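Side-chain contact in luciferase-like monooxygenase (Streptomyces bottropensis, PDB 4US5), which probably acts as a monooxygenase of the bacterial luciferase-like family, using molecular oxygen to oxidise an organic substrate: residues Ala68-Gly72 / Ile73-Ser77. Sequence-based numbering, arbitrary orientation.
Sequences AETSG and IRVGS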
loop_
_atom_site.group_PDB
_atom_site.type_symbol
_atom_site.label_atom_id
_atom_site.label_comp_id
_atom_site.label_asym_id
_atom_site.label_seq_id
_atom_site.Cartn_x
_atom_site.Cartn_y
_atom_site.Cartn_z
ATOM N N ALA B 68 7.044 6.721 6.951
ATOM C CA ALA B 68 6.615 8.021 7.539
ATOM C C ALA B 68 7.001 8.191 9.003
ATOM O O ALA B 68 7.010 9.305 9.519
ATOM C CB ALA B 68 5.089 8.174 7.419
ATOM N N GLU B 69 7.270 7.075 9.685
ATOM C CA GLU B 69 7.578 7.057 11.125
ATOM C C GLU B 69 9.087 7.046 11.411
ATOM O O GLU B 69 9.478 7.041 12.570
ATOM C CB GLU B 69 6.968 5.812 11.755
ATOM C CG GLU B 69 5.470 5.721 11.660
ATOM C CD GLU B 69 4.768 6.554 12.712
ATOM O OE1 GLU B 69 5.455 7.036 13.642
ATOM O OE2 GLU B 69 3.539 6.740 12.590
ATOM N N THR B 70 9.905 7.023 10.360
ATOM C CA THR B 70 11.342 6.863 10.468
ATOM C C THR B 70 12.025 7.816 9.515
ATOM O O THR B 70 11.415 8.328 8.587
ATOM C CB THR B 70 11.768 5.427 10.114
ATOM O OG1 THR B 70 11.284 5.102 8.816
ATOM C CG2 THR B 70 11.244 4.442 11.101
ATOM N N SER B 71 13.310 8.072 9.749
ATOM C CA SER B 71 14.028 9.050 8.949
ATOM C C SER B 71 15.215 8.530 8.224
ATOM O O SER B 71 15.486 8.973 7.116
ATOM C CB SER B 71 14.506 10.222 9.840
ATOM O OG SER B 71 13.385 10.832 10.440
ATOM N N GLY B 72 16.007 7.683 8.869
ATOM C CA GLY B 72 17.291 7.263 8.270
ATOM C C GLY B 72 17.335 5.838 7.721
ATOM O O GLY B 72 17.950 5.576 6.717
ATOM N N ILE B 73 16.703 4.930 8.422
ATOM C CA ILE B 73 16.653 3.517 8.003
ATOM C C ILE B 73 15.979 3.398 6.651
ATOM O O ILE B 73 14.990 4.076 6.373
ATOM C CB ILE B 73 15.954 2.702 9.101
ATOM C CG1 ILE B 73 16.249 1.188 8.978
ATOM C CG2 ILE B 73 14.454 2.972 9.147
ATOM C CD1 ILE B 73 15.885 0.451 10.238
ATOM N N ARG B 74 16.486 2.518 5.800
ATOM C CA ARG B 74 15.783 2.165 4.586
ATOM C C ARG B 74 14.575 1.275 4.969
ATOM O O ARG B 74 14.579 0.648 6.027
ATOM C CB ARG B 74 16.700 1.418 3.629
ATOM C CG ARG B 74 17.896 2.267 3.138
ATOM C CD ARG B 74 18.713 1.527 2.094
ATOM N NE ARG B 74 17.916 1.304 0.903
ATOM C CZ ARG B 74 17.656 2.232 -0.034
ATOM N NH1 ARG B 74 18.211 3.444 0.022
ATOM N NH2 ARG B 74 16.846 1.952 -1.018
ATOM N N VAL B 75 13.518 1.354 4.181
ATOM C CA VAL B 75 12.286 0.578 4.448
ATOM C C VAL B 75 11.855 -0.068 3.194
ATOM O O VAL B 75 11.913 0.527 2.090
ATOM C CB VAL B 75 11.157 1.480 4.988
ATOM C CG1 VAL B 75 10.025 0.662 5.520
ATOM C CG2 VAL B 75 11.664 2.400 6.088
ATOM N N GLY B 76 11.435 -1.330 3.281
ATOM C CA GLY B 76 11.026 -2.028 2.095
ATOM C C GLY B 76 10.424 -3.389 2.337
ATOM O O GLY B 76 10.125 -3.763 3.491
ATOM N N SER B 77 10.217 -4.103 1.242
ATOM C CA SER B 77 9.659 -5.431 1.254
ATOM C C SER B 77 10.723 -6.498 1.323
ATOM O O SER B 77 11.777 -6.376 0.682
ATOM C CB SER B 77 8.806 -5.648 0.047
ATOM O OG SER B 77 9.545 -5.502 -1.171
#
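Thr70 OG1 touches the side chains of Ile73, just before the strand, and Val75, on it, and is gripped by two hydrogen-bond partners outside the turn. Thr70 OG1 lies 3.8 Å from Ile73 CG2 and 3.9 Å from Val75 CG2. Its polar partners are Ile66 O, near the end of the preceding helix, and Arg104 NH2, in the loop before strand 105-110. Two bonds thus satisfy a buried hydroxyl among aliphatic groups and fix its rotation. With chi1 at 56°, OG1 sits between the backbone N and the carbonyl carbon of Thr70, which turns it toward Val75 CG2, and the methyl is left beside the backbone N.

Ile73 meets the threonine with its short branch. Ile73 CG2 approaches Thr70 CB at 3.8 Å and Thr70 CG2 at 4.0 Å, so one methyl lies against all three side-chain atoms of the threonine. CG1 of Ile73 is anti to the backbone N (chi1 -162°), and the longer arm leads away from Thr70. Val75 adds a single methyl, CG2. These aliphatic contacts are at van der Waals distance, and no hydrogen bond joins residues 68-72 to 73-77.

The bend between them is held from outside. Asp36 of helix 21-38 accepts hydrogen bonds from three backbone N-H groups: Ser71 at OD2, Gly72 and Ile73 at OD1. Arg104 NH2 also bonds Ile73 O, so one guanidinium nitrogen ties both sides of the turn.

This is the helix-to-strand link of a beta-alpha-beta unit in the TIM-barrel fold. It carries the chain from helix 59-68 into strand 74-81, which pairs in parallel with strands 42-45 and 105-110. Val75 packs against Ile63 and Ile66 of helix 59-68, while Ile73 reaches Ala35 of helix 21-38 and Phe43 of strand 42-45.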